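PDB 6LD9: cystathionine gamma-synthase from Xanthomonas oryzae pv. oryzae KACC 10331, which probably condenses an activated homoserine ester with cysteine to form cystathionine on the route to methionine, using pyridoxal 5'-phosphate as cofactor. Local coordinates for residues P37-S42 / S60-R65; G81-T86 / G219-A224; V152-P157 / A179-D184; A309-E314 / L371-G376. The protein carries 2 engineered substitutions. All coordinates share one frame; numbering follows the deposited sequence.

Interaction 1 of 4, residues P37-S42 / S60-R65; sequences PIVLSS and SGNPTR. With E9U ((2~{S})-4-[(2~{R})-2-azanyl-3-oxidanyl-3-oxidanylidene-propyl]sulfanyl-2-[(~{E})-[2-methyl-3-oxidanyl-5-(phosphonooxymethyl)pyridin-4-yl]methylideneamino]butanoic acid), chain H.
V39 is gripped at both its backbone N and its backbone O by side chains at the start of a helix. V39 N donates to T64 OG1 at 3.0 Å, a bond that is nearly straight (166°), while V39 O receives N62 ND2 at 2.9 Å. That donor lies tilted from the carbonyl plane of V39, yet V39 O is close to the amide plane of N62. Alongside these bonds the isopropyl group of V39 crosses the ring of P63 at about a right angle, V39 CG2 standing 3.9 Å from P63 CG.

T64 reaches V39 because its OG1 is turned back beside its own backbone nitrogen (chi1 -61°). A water bridges the T64 hydroxyl and P37 O.

Asparagine suits position 62 because its amide does two jobs. N62 is the N-cap of helix 63-76: R65 N donates to a lone pair of N62 OD1 at 3.2 Å. The N-H of T64 bonds to the same oxygen more weakly, and ND2 is left to hold V39 and also T58 OG1. These bonds at both ends fix the rotation of the amide. P63, which has no N-H to offer, fits the first turn of the helix.

S60 comes near a ligand held mainly by a neighbouring subunit; S60 OG is 3.5 Å from CH of that ligand and also bonded to N238. The irregular 37-42 segment thus runs past the N-terminus of helix 63-76, with I38 and L40 against helix 246-256 and another subunit packed on P37, I38 and L40.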
# COMPACT_ATOMS: atom_id res chain seq x y z
N PRO C 37 -1.24 -11.13 6.36
CA PRO C 37 -0.44 -10.68 5.22
C PRO C 37 -1.26 -10.27 4.01
O PRO C 37 -2.31 -10.88 3.73
CB PRO C 37 0.39 -11.91 4.86
CG PRO C 37 0.60 -12.53 6.21
CD PRO C 37 -0.79 -12.45 6.83
N ILE C 38 -0.82 -9.25 3.32
CA ILE C 38 -1.45 -8.85 2.04
C ILE C 38 -0.88 -9.75 0.94
O ILE C 38 0.32 -9.73 0.71
CB ILE C 38 -1.15 -7.39 1.74
CG1 ILE C 38 -1.62 -6.51 2.89
CG2 ILE C 38 -1.82 -7.01 0.44
CD1 ILE C 38 -1.13 -5.08 2.75
N VAL C 39 -1.71 -10.59 0.33
CA VAL C 39 -1.30 -11.40 -0.85
C VAL C 39 -1.66 -10.68 -2.15
O VAL C 39 -2.75 -10.86 -2.68
CB VAL C 39 -1.89 -12.80 -0.75
CG1 VAL C 39 -1.43 -13.70 -1.87
CG2 VAL C 39 -1.47 -13.42 0.58
N LEU C 40 -0.78 -9.82 -2.59
CA LEU C 40 -0.95 -9.14 -3.88
C LEU C 40 -0.77 -10.12 -5.05
O LEU C 40 -1.35 -9.84 -6.14
CB LEU C 40 0.07 -8.00 -3.98
CG LEU C 40 -0.06 -6.86 -2.99
CD1 LEU C 40 0.87 -5.72 -3.41
CD2 LEU C 40 -1.46 -6.34 -2.91
N SER C 41 -0.12 -11.28 -4.86
CA SER C 41 0.31 -12.13 -6.00
C SER C 41 -0.85 -12.42 -6.95
O SER C 41 -1.93 -12.82 -6.52
CB SER C 41 1.05 -13.36 -5.57
OG SER C 41 1.67 -14.04 -6.70
N SER C 42 -0.61 -12.24 -8.24
CA SER C 42 -1.61 -12.51 -9.29
C SER C 42 -1.74 -14.03 -9.44
O SER C 42 -2.84 -14.56 -9.73
CB SER C 42 -1.22 -11.80 -10.58
OG SER C 42 0.06 -12.28 -10.94
N SER C 60 -9.70 -15.38 -9.87
CA SER C 60 -10.65 -16.48 -9.49
C SER C 60 -10.84 -16.57 -7.99
O SER C 60 -11.95 -17.02 -7.52
CB SER C 60 -10.14 -17.80 -9.95
OG SER C 60 -9.79 -17.73 -11.33
N GLY C 61 -9.76 -16.33 -7.25
CA GLY C 61 -9.72 -16.47 -5.79
C GLY C 61 -8.39 -16.02 -5.25
O GLY C 61 -7.36 -16.34 -5.86
N ASN C 62 -8.41 -15.35 -4.09
CA ASN C 62 -7.24 -14.76 -3.41
C ASN C 62 -7.48 -14.83 -1.92
O ASN C 62 -8.58 -14.57 -1.47
CB ASN C 62 -7.06 -13.35 -3.90
CG ASN C 62 -5.94 -12.66 -3.17
OD1 ASN C 62 -6.21 -12.26 -2.01
ND2 ASN C 62 -4.77 -12.56 -3.82
N PRO C 63 -6.50 -15.27 -1.12
CA PRO C 63 -6.71 -15.55 0.29
C PRO C 63 -7.10 -14.29 1.07
O PRO C 63 -7.88 -14.42 2.04
CB PRO C 63 -5.37 -16.10 0.84
CG PRO C 63 -4.40 -15.92 -0.24
CD PRO C 63 -5.15 -15.63 -1.53
N THR C 64 -6.48 -13.16 0.74
CA THR C 64 -6.73 -11.89 1.47
C THR C 64 -8.17 -11.45 1.20
O THR C 64 -8.87 -11.10 2.14
CB THR C 64 -5.74 -10.84 0.99
OG1 THR C 64 -4.44 -11.33 1.29
CG2 THR C 64 -6.07 -9.51 1.62
N ARG C 65 -8.58 -11.46 -0.06
CA ARG C 65 -9.98 -11.20 -0.46
C ARG C 65 -10.89 -12.23 0.24
O ARG C 65 -11.97 -11.88 0.70
CB ARG C 65 -10.11 -11.21 -1.98
CG ARG C 65 -11.32 -10.43 -2.47
CD ARG C 65 -11.39 -10.13 -3.99
NE ARG C 65 -11.39 -11.39 -4.68
CZ ARG C 65 -10.53 -11.79 -5.61
NH1 ARG C 65 -9.61 -11.01 -6.17
NH2 ARG C 65 -10.65 -13.03 -6.02
N1 E9U H . -6.34 -11.75 -22.68
C2 E9U H . -5.30 -12.61 -22.78
C3 E9U H . -4.81 -13.43 -21.65
N E9U H . -4.15 -15.01 -19.36
CA E9U H . -3.58 -15.78 -18.26
C E9U H . -2.65 -16.83 -18.86
O E9U H . -1.68 -17.31 -18.17
CB E9U H . -4.75 -16.34 -17.47
CG E9U H . -4.43 -17.38 -16.45
SD E9U H . -5.70 -18.62 -16.38
CE E9U H . -7.07 -18.15 -15.38
CZ E9U H . -7.81 -18.86 -14.23
CH E9U H . -9.24 -18.72 -14.64
NH E9U H . -7.46 -20.17 -13.64
C2A E9U H . -4.60 -12.72 -24.11
C4 E9U H . -5.47 -13.27 -20.36
C4A E9U H . -5.01 -14.08 -19.19
C5 E9U H . -6.57 -12.30 -20.35
C5A E9U H . -7.34 -12.00 -19.12
C6 E9U H . -6.95 -11.60 -21.52
O1P E9U H . -6.32 -12.49 -16.11
O2P E9U H . -6.04 -10.06 -16.10
O3 E9U H . -3.79 -14.31 -21.76
O3P E9U H . -8.34 -10.96 -16.38
O4P E9U H . -6.65 -11.07 -18.27
OT E9U H . -2.92 -17.25 -20.04
OX1 E9U H . -9.70 -17.72 -15.25
OX2 E9U H . -9.99 -19.60 -14.36
P E9U H . -6.88 -11.18 -16.64
O HOH W 1 -4.20 -12.47 3.76

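Interaction 2 of 4, residues G81-T86 / G219-A224; sequences GVITST and GGAVVA. With E9U ((2~{S})-4-[(2~{R})-2-azanyl-3-oxidanyl-3-oxidanylidene-propyl]sulfanyl-2-[(~{E})-[2-methyl-3-oxidanyl-5-(phosphonooxymethyl)pyridin-4-yl]methylideneamino]butanoic acid), chain G.
I83 lays its CD1 against the methyl of A221, CB, at 3.8 Å, across a non-hydrogen-bonded antiparallel pair. Its chain folds over to the neighbouring strand because CG1 stands beside the backbone nitrogen and CD1 bends again (chi2 -64°). On that same face V223 CG2 stands 4.0 Å from the CA of G81, a residue small enough to let the valine lean in.

The hydrogen-bonded pairs alternate with these. V82 and V222 exchange bonds in both directions, V82 N to V222 O at 2.9 Å being one of them, and T84 does the same with G220. In the second pair the donors sit above the carbonyl planes.

Glycine suits position 220 because T84 OG1 and T86 O already occupy its side-chain space. T84 OG1 packs 3.2 Å from G220 CA and donates to T86 O at 2.6 Å, tying the strand end to the turn beyond it. T86 is the N-cap of helix 87-98, its OG1 bonded to G89 N, and T86 CB is 3.6 Å from the ligand's phosphate oxygen O3P. The strand end thus brings a helix start to the cofactor phosphate, as in fold-type I pyridoxal phosphate enzymes.

Strand 80-84 is the outermost of its sheet in this chain, paired with strand 220-224, which strand 202-206 flanks in turn. Helices 87-98 and 227-240 pack on V82 and V222, and helix 63-76 on I83 and A221.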
# COMPACT_ATOMS: atom_id res chain seq x y z
N GLY C 81 -19.03 -15.41 0.74
CA GLY C 81 -19.07 -14.06 0.17
C GLY C 81 -18.17 -13.90 -1.05
O GLY C 81 -17.09 -14.38 -1.04
N VAL C 82 -18.57 -13.07 -2.00
CA VAL C 82 -17.77 -12.69 -3.18
C VAL C 82 -17.55 -11.19 -3.08
O VAL C 82 -18.52 -10.49 -2.84
CB VAL C 82 -18.52 -13.05 -4.46
CG1 VAL C 82 -17.72 -12.55 -5.66
CG2 VAL C 82 -18.75 -14.55 -4.58
N ILE C 83 -16.33 -10.75 -3.25
CA ILE C 83 -15.89 -9.34 -3.16
C ILE C 83 -15.57 -8.86 -4.58
O ILE C 83 -14.76 -9.52 -5.28
CB ILE C 83 -14.64 -9.26 -2.28
CG1 ILE C 83 -14.80 -9.98 -0.94
CG2 ILE C 83 -14.24 -7.82 -2.08
CD1 ILE C 83 -15.88 -9.36 -0.08
N THR C 84 -16.14 -7.73 -4.93
CA THR C 84 -16.11 -7.11 -6.25
C THR C 84 -15.42 -5.75 -6.14
O THR C 84 -15.19 -5.26 -5.01
CB THR C 84 -17.52 -6.87 -6.78
OG1 THR C 84 -18.23 -6.01 -5.89
CG2 THR C 84 -18.28 -8.16 -6.97
N SER C 85 -15.05 -5.20 -7.30
CA SER C 85 -14.22 -3.99 -7.40
C SER C 85 -15.08 -2.83 -6.95
O SER C 85 -14.51 -1.83 -6.56
CB SER C 85 -13.72 -3.72 -8.81
OG SER C 85 -14.82 -3.89 -9.76
N THR C 86 -16.39 -2.92 -7.14
CA THR C 86 -17.32 -1.86 -6.68
C THR C 86 -18.64 -2.46 -6.20
O THR C 86 -19.00 -3.63 -6.57
CB THR C 86 -17.52 -0.79 -7.77
OG1 THR C 86 -18.43 -1.33 -8.73
CG2 THR C 86 -16.29 -0.33 -8.54
N GLY C 219 -15.58 -0.68 -3.28
CA GLY C 219 -15.73 -2.14 -3.18
C GLY C 219 -17.19 -2.58 -3.09
O GLY C 219 -18.05 -1.78 -2.66
N GLY C 220 -17.45 -3.85 -3.39
CA GLY C 220 -18.75 -4.47 -3.19
C GLY C 220 -18.59 -5.86 -2.64
O GLY C 220 -17.48 -6.36 -2.65
N ALA C 221 -19.67 -6.43 -2.12
CA ALA C 221 -19.72 -7.82 -1.65
C ALA C 221 -21.13 -8.35 -1.91
O ALA C 221 -22.08 -7.59 -1.92
CB ALA C 221 -19.40 -7.84 -0.21
N VAL C 222 -21.23 -9.62 -2.19
CA VAL C 222 -22.51 -10.33 -2.29
C VAL C 222 -22.33 -11.54 -1.40
O VAL C 222 -21.35 -12.24 -1.59
CB VAL C 222 -22.81 -10.79 -3.71
CG1 VAL C 222 -24.21 -11.36 -3.74
CG2 VAL C 222 -22.72 -9.68 -4.69
N VAL C 223 -23.29 -11.80 -0.54
CA VAL C 223 -23.35 -13.04 0.27
C VAL C 223 -24.64 -13.76 -0.11
O VAL C 223 -25.66 -13.13 -0.10
CB VAL C 223 -23.28 -12.68 1.77
CG1 VAL C 223 -23.55 -13.88 2.67
CG2 VAL C 223 -21.93 -12.07 2.10
N ALA C 224 -24.57 -15.05 -0.35
CA ALA C 224 -25.74 -15.88 -0.67
C ALA C 224 -26.08 -16.78 0.53
O ALA C 224 -25.11 -17.19 1.18
CB ALA C 224 -25.44 -16.73 -1.86
N1 E9U G . -26.02 0.63 -3.30
C2 E9U G . -26.34 1.77 -2.59
C3 E9U G . -25.56 3.00 -2.70
N E9U G . -24.00 5.34 -3.17
CA E9U G . -23.19 6.58 -3.23
C E9U G . -24.02 7.65 -2.57
O E9U G . -25.28 7.50 -2.54
CB E9U G . -22.85 6.85 -4.70
CG E9U G . -22.45 8.24 -5.00
SD E9U G . -22.95 8.79 -6.60
CE E9U G . -21.84 8.25 -7.88
CZ E9U G . -21.37 8.89 -9.22
CH E9U G . -21.93 8.11 -10.35
NH E9U G . -21.31 10.34 -9.45
C2A E9U G . -27.50 1.76 -1.62
C4 E9U G . -24.44 3.00 -3.62
C4A E9U G . -23.65 4.24 -3.78
C5 E9U G . -24.17 1.73 -4.31
C5A E9U G . -23.04 1.55 -5.25
C6 E9U G . -24.99 0.60 -4.10
O1P E9U G . -20.37 3.31 -5.31
O2P E9U G . -19.43 1.21 -4.25
O3 E9U G . -25.89 4.11 -2.05
O3P E9U G . -20.27 1.11 -6.57
O4P E9U G . -21.81 1.26 -4.55
OT E9U G . -23.43 8.69 -2.11
OX1 E9U G . -22.22 8.60 -11.42
OX2 E9U G . -22.07 6.90 -10.23
P E9U G . -20.39 1.79 -5.23

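Interaction 3 of 4, residues V152-P157 / A179-D184; sequences VLIETP and ALTVVD. With E9U ((2~{S})-4-[(2~{R})-2-azanyl-3-oxidanyl-3-oxidanylidene-propyl]sulfanyl-2-[(~{E})-[2-methyl-3-oxidanyl-5-(phosphonooxymethyl)pyridin-4-yl]methylideneamino]butanoic acid), chain G.
E155 and D184 both carry CG opposite the backbone nitrogen (chi1 -179° and -174°), and from there they run side by side in the same direction. Their methylenes come together, E155 CG 4.1 Å from D184 CB, and the glutamate chain stays extended beyond CG. The two carboxylates end 66° out of parallel.

Behind them lies a parallel strand pair with regular bonding. V152 and I154 each both donate and accept, I154 O taking D184 N at 2.8 Å, so the chain is held right up to the acidic residue. The branched chains fill both faces: V182 CG1 meets L153 CD1 at 3.7 Å beneath the acids, while I154 and V183 pack on the other side with helix 167-176 over I154. This is a beta-alpha-beta unit, in which that helix links strands 151-155 and 180-184.

The ligand is the aldimine of pyridoxal phosphate with cystathionine. D184 OD2 stands 2.6 Å from N1 of its pyridine ring, and OD1 is bonded to T186, which helps set the orientation of the carboxylate. E155 lies beside the ring's methyl, its CD 3.9 Å from C2A, and is itself fixed by Y112 N and N159 N. One water donates to both E155 OE2 and D184 OD2, linking the two carboxylates. An aspartate facing the pyridine nitrogen is a hallmark of fold-type I pyridoxal phosphate enzymes, where it is generally thought to strengthen the ring as an electron sink.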
# COMPACT_ATOMS: atom_id res chain seq x y z
N VAL C 152 -36.55 -10.23 -7.27
CA VAL C 152 -36.92 -8.96 -6.62
C VAL C 152 -35.70 -8.44 -5.84
O VAL C 152 -35.10 -9.23 -4.99
CB VAL C 152 -38.10 -9.18 -5.65
CG1 VAL C 152 -38.61 -7.88 -5.06
CG2 VAL C 152 -39.24 -9.89 -6.36
N LEU C 153 -35.45 -7.16 -6.03
CA LEU C 153 -34.48 -6.38 -5.27
C LEU C 153 -35.19 -5.40 -4.34
O LEU C 153 -36.04 -4.62 -4.77
CB LEU C 153 -33.59 -5.61 -6.25
CG LEU C 153 -32.41 -4.85 -5.61
CD1 LEU C 153 -31.12 -5.13 -6.36
CD2 LEU C 153 -32.64 -3.37 -5.66
N ILE C 154 -34.71 -5.40 -3.10
CA ILE C 154 -35.11 -4.50 -2.00
C ILE C 154 -33.90 -3.66 -1.57
O ILE C 154 -32.84 -4.23 -1.32
CB ILE C 154 -35.59 -5.41 -0.85
CG1 ILE C 154 -36.78 -6.27 -1.26
CG2 ILE C 154 -35.88 -4.60 0.39
CD1 ILE C 154 -37.06 -7.38 -0.31
N GLU C 155 -34.09 -2.37 -1.42
CA GLU C 155 -33.08 -1.47 -0.86
C GLU C 155 -33.73 -0.80 0.35
O GLU C 155 -34.57 0.10 0.17
CB GLU C 155 -32.63 -0.52 -1.96
CG GLU C 155 -31.56 0.44 -1.48
CD GLU C 155 -31.30 1.65 -2.38
OE1 GLU C 155 -31.45 2.80 -1.86
OE2 GLU C 155 -30.91 1.45 -3.61
N THR C 156 -33.47 -1.33 1.55
CA THR C 156 -34.08 -0.81 2.80
C THR C 156 -32.97 -0.62 3.84
O THR C 156 -32.17 -1.52 4.07
CB THR C 156 -35.26 -1.66 3.33
OG1 THR C 156 -35.83 -1.00 4.47
CG2 THR C 156 -34.83 -3.06 3.68
N PRO C 157 -32.93 0.52 4.53
CA PRO C 157 -33.68 1.71 4.21
C PRO C 157 -33.17 2.33 2.89
O PRO C 157 -32.00 2.23 2.60
CB PRO C 157 -33.31 2.74 5.29
CG PRO C 157 -32.72 1.91 6.39
CD PRO C 157 -32.13 0.69 5.74
N ALA C 179 -39.99 -16.33 -7.02
CA ALA C 179 -38.90 -15.35 -7.22
C ALA C 179 -37.81 -15.45 -6.14
O ALA C 179 -38.10 -15.51 -4.93
CB ALA C 179 -39.51 -13.98 -7.17
N LEU C 180 -36.57 -15.31 -6.57
CA LEU C 180 -35.41 -15.01 -5.70
C LEU C 180 -35.52 -13.56 -5.22
O LEU C 180 -36.14 -12.71 -5.89
CB LEU C 180 -34.10 -15.25 -6.46
CG LEU C 180 -33.93 -16.68 -6.99
CD1 LEU C 180 -32.88 -16.72 -8.10
CD2 LEU C 180 -33.60 -17.66 -5.87
N THR C 181 -34.90 -13.32 -4.08
CA THR C 181 -34.82 -12.03 -3.39
C THR C 181 -33.36 -11.67 -3.20
O THR C 181 -32.58 -12.53 -2.67
CB THR C 181 -35.49 -12.08 -2.02
OG1 THR C 181 -35.68 -13.45 -1.64
CG2 THR C 181 -36.82 -11.38 -2.10
N VAL C 182 -33.05 -10.41 -3.48
CA VAL C 182 -31.75 -9.83 -3.13
C VAL C 182 -31.98 -8.53 -2.40
O VAL C 182 -32.89 -7.74 -2.82
CB VAL C 182 -30.89 -9.64 -4.39
CG1 VAL C 182 -31.51 -8.73 -5.45
CG2 VAL C 182 -29.51 -9.14 -3.98
N VAL C 183 -31.24 -8.31 -1.31
CA VAL C 183 -31.39 -7.05 -0.50
C VAL C 183 -30.10 -6.26 -0.52
O VAL C 183 -29.09 -6.82 -0.17
CB VAL C 183 -31.80 -7.35 0.95
CG1 VAL C 183 -32.04 -6.06 1.73
CG2 VAL C 183 -33.04 -8.22 0.94
N ASP C 184 -30.18 -4.99 -0.92
CA ASP C 184 -29.07 -4.03 -0.84
C ASP C 184 -29.06 -3.50 0.59
O ASP C 184 -29.91 -2.74 0.93
CB ASP C 184 -29.16 -2.92 -1.89
CG ASP C 184 -27.93 -2.00 -1.92
OD1 ASP C 184 -27.19 -1.96 -0.90
OD2 ASP C 184 -27.74 -1.27 -2.94
N1 E9U G . -26.02 0.63 -3.30
C2 E9U G . -26.34 1.77 -2.59
C3 E9U G . -25.56 3.00 -2.70
N E9U G . -24.00 5.34 -3.17
CA E9U G . -23.19 6.58 -3.23
C E9U G . -24.02 7.65 -2.57
O E9U G . -25.28 7.50 -2.54
CB E9U G . -22.85 6.85 -4.70
CG E9U G . -22.45 8.24 -5.00
SD E9U G . -22.95 8.79 -6.60
CE E9U G . -21.84 8.25 -7.88
CZ E9U G . -21.37 8.89 -9.22
CH E9U G . -21.93 8.11 -10.35
NH E9U G . -21.31 10.34 -9.45
C2A E9U G . -27.50 1.76 -1.62
C4 E9U G . -24.44 3.00 -3.62
C4A E9U G . -23.65 4.24 -3.78
C5 E9U G . -24.17 1.73 -4.31
C5A E9U G . -23.04 1.55 -5.25
C6 E9U G . -24.99 0.60 -4.10
O1P E9U G . -20.37 3.31 -5.31
O2P E9U G . -19.43 1.21 -4.25
O3 E9U G . -25.89 4.11 -2.05
O3P E9U G . -20.27 1.11 -6.57
O4P E9U G . -21.81 1.26 -4.55
OT E9U G . -23.43 8.69 -2.11
OX1 E9U G . -22.22 8.60 -11.42
OX2 E9U G . -22.07 6.90 -10.23
P E9U G . -20.39 1.79 -5.23
O HOH W 2 -29.42 -0.63 -4.89

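Interaction 4 of 4, residues A309-E314 / L371-G376; sequences AMMSFE and LRLSIG. With E9U ((2~{S})-4-[(2~{R})-2-azanyl-3-oxidanyl-3-oxidanylidene-propyl]sulfanyl-2-[(~{E})-[2-methyl-3-oxidanyl-5-(phosphonooxymethyl)pyridin-4-yl]methylideneamino]butanoic acid), chain G.
R372 runs from CB to NE along segment 309-314. Its CB stands 4.2 Å from S312 CB, the closest side-chain approach of that non-hydrogen-bonded pair. CG passes 4.0 Å from M311 O, and CD and NE then run beneath the methyl of M310, whose CE is 3.9 Å from NE and lies over one face of the guanidinium. A bend at chi3 (69°) turns the head to the ligand. There NH1 donates to O and NH2 to OT, the two oxygens of one carboxylate of the bound cystathionine, each at 2.9 Å and almost straight. This paired, in-plane grip suits arginine: two parallel N-H bonds fix both the position and the rotation of the carboxylate.

M310 reaches its place because the chain curls at chi2 and chi3, which also brings SD 3.6 Å from S374 CB. The S374 hydroxyl is bonded to G339 N.

The opposite face of the pair is apolar. L371 CB sits over the F313 ring, 4.2 Å from its centroid and 28° off the normal, a CH-pi contact, and L373 CD1 meets F313 CE1 obliquely. At the other end M311 CE presses on I375 CD1, and helix 259-277 covers both. Five backbone bonds, such as L373 N to M311 O at 2.8 Å, zip the strands.

These antiparallel strands, with R372 and the serines on one face and M311, F313, L371 and L373 on the other, belong to the C-terminal domain of this fold. An arginine there that binds the substrate carboxylate is a recurrent feature of fold-type I pyridoxal phosphate enzymes.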
# COMPACT_ATOMS: atom_id res chain seq x y z
N ALA C 309 -27.28 6.14 10.78
CA ALA C 309 -26.79 7.51 10.83
C ALA C 309 -27.01 8.20 9.51
O ALA C 309 -26.31 9.20 9.27
CB ALA C 309 -25.33 7.49 11.23
N MET C 310 -27.88 7.68 8.66
CA MET C 310 -28.27 8.39 7.41
C MET C 310 -29.60 9.09 7.66
O MET C 310 -30.57 8.44 8.16
CB MET C 310 -28.39 7.44 6.22
CG MET C 310 -27.06 6.75 5.80
SD MET C 310 -25.69 7.89 5.53
CE MET C 310 -26.35 8.77 4.11
N MET C 311 -29.67 10.36 7.29
CA MET C 311 -30.94 11.07 7.30
C MET C 311 -30.97 12.09 6.17
O MET C 311 -29.94 12.60 5.81
CB MET C 311 -31.20 11.72 8.66
CG MET C 311 -30.15 12.69 9.11
SD MET C 311 -30.61 13.42 10.74
CE MET C 311 -29.88 12.15 11.79
N SER C 312 -32.16 12.44 5.70
CA SER C 312 -32.29 13.63 4.83
C SER C 312 -33.36 14.55 5.39
O SER C 312 -33.90 14.28 6.42
CB SER C 312 -32.47 13.21 3.43
OG SER C 312 -33.53 12.33 3.40
N PHE C 313 -33.45 15.74 4.84
CA PHE C 313 -34.32 16.81 5.37
C PHE C 313 -34.46 17.94 4.32
O PHE C 313 -33.64 18.10 3.30
CB PHE C 313 -33.77 17.27 6.72
CG PHE C 313 -32.56 18.16 6.61
CD1 PHE C 313 -31.29 17.61 6.48
CD2 PHE C 313 -32.70 19.54 6.58
CE1 PHE C 313 -30.18 18.41 6.35
CE2 PHE C 313 -31.58 20.34 6.45
CZ PHE C 313 -30.33 19.77 6.29
N GLU C 314 -35.58 18.64 4.47
CA GLU C 314 -36.03 19.71 3.54
C GLU C 314 -36.11 20.93 4.43
O GLU C 314 -36.70 20.85 5.50
CB GLU C 314 -37.40 19.42 2.89
CG GLU C 314 -37.41 18.90 1.43
CD GLU C 314 -38.42 17.77 1.10
OE1 GLU C 314 -38.27 17.15 0.02
OE2 GLU C 314 -39.38 17.48 1.92
N LEU C 371 -31.61 17.76 1.16
CA LEU C 371 -30.23 17.56 1.70
C LEU C 371 -30.18 16.25 2.50
O LEU C 371 -31.12 15.94 3.21
CB LEU C 371 -29.91 18.75 2.58
CG LEU C 371 -29.85 20.07 1.82
CD1 LEU C 371 -29.50 21.19 2.78
CD2 LEU C 371 -28.83 19.95 0.71
N ARG C 372 -29.11 15.48 2.28
CA ARG C 372 -28.83 14.17 2.87
C ARG C 372 -27.57 14.30 3.75
O ARG C 372 -26.52 14.68 3.26
CB ARG C 372 -28.59 13.18 1.73
CG ARG C 372 -28.62 11.75 2.18
CD ARG C 372 -28.17 10.75 1.17
NE ARG C 372 -26.76 10.88 0.91
CZ ARG C 372 -26.11 10.18 -0.01
NH1 ARG C 372 -26.73 9.30 -0.77
NH2 ARG C 372 -24.80 10.33 -0.17
N LEU C 373 -27.65 13.90 5.01
CA LEU C 373 -26.49 13.86 5.93
C LEU C 373 -26.04 12.43 6.11
O LEU C 373 -26.88 11.57 6.26
CB LEU C 373 -26.90 14.44 7.27
CG LEU C 373 -27.47 15.84 7.18
CD1 LEU C 373 -27.93 16.25 8.53
CD2 LEU C 373 -26.44 16.81 6.62
N SER C 374 -24.74 12.24 5.97
CA SER C 374 -24.05 11.04 6.47
C SER C 374 -23.38 11.51 7.76
O SER C 374 -22.41 12.34 7.68
CB SER C 374 -23.08 10.44 5.48
OG SER C 374 -22.41 9.29 6.04
N ILE C 375 -23.83 10.97 8.91
CA ILE C 375 -23.29 11.47 10.19
C ILE C 375 -22.12 10.61 10.59
O ILE C 375 -22.27 9.40 10.62
CB ILE C 375 -24.41 11.65 11.21
CG1 ILE C 375 -25.21 12.83 10.68
CG2 ILE C 375 -23.88 11.92 12.62
CD1 ILE C 375 -26.58 12.85 11.10
N GLY C 376 -20.99 11.30 10.78
CA GLY C 376 -19.70 10.74 11.21
C GLY C 376 -19.62 10.54 12.71
O GLY C 376 -20.68 10.55 13.38
N1 E9U G . -26.02 0.63 -3.30
C2 E9U G . -26.34 1.77 -2.59
C3 E9U G . -25.56 3.00 -2.70
N E9U G . -24.00 5.34 -3.17
CA E9U G . -23.19 6.58 -3.23
C E9U G . -24.02 7.65 -2.57
O E9U G . -25.28 7.50 -2.54
CB E9U G . -22.85 6.85 -4.70
CG E9U G . -22.45 8.24 -5.00
SD E9U G . -22.95 8.79 -6.60
CE E9U G . -21.84 8.25 -7.88
CZ E9U G . -21.37 8.89 -9.22
CH E9U G . -21.93 8.11 -10.35
NH E9U G . -21.31 10.34 -9.45
C2A E9U G . -27.50 1.76 -1.62
C4 E9U G . -24.44 3.00 -3.62
C4A E9U G . -23.65 4.24 -3.78
C5 E9U G . -24.17 1.73 -4.31
C5A E9U G . -23.04 1.55 -5.25
C6 E9U G . -24.99 0.60 -4.10
O1P E9U G . -20.37 3.31 -5.31
O2P E9U G . -19.43 1.21 -4.25
O3 E9U G . -25.89 4.11 -2.05
O3P E9U G . -20.27 1.11 -6.57
O4P E9U G . -21.81 1.26 -4.55
OT E9U G . -23.43 8.69 -2.11
OX1 E9U G . -22.22 8.60 -11.42
OX2 E9U G . -22.07 6.90 -10.23
P E9U G . -20.39 1.79 -5.23

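How the interactions relate
Interactions 2 and 3 lie in one seven-stranded sheet, about 15 Å between centres; interaction 4 belongs to the separate five-stranded sheet, its centre about 25 Å and 23 Å from theirs. All three reach the same ligand from different parts of the fold: phosphate end, pyridine ring and the carboxylate of the cystathionine part. Along the chain interaction 1 closes first. Interaction 2 then opens, and interaction 3 forms and closes before strand 220-224 completes it; interaction 4 comes last. Interaction 1, about 15 Å from interaction 2 between centres, touches it through R65 CG and I83 CB at 3.5 Å. Its S60 faces a ligand held mainly by a neighbouring subunit, so pockets are shared between chains.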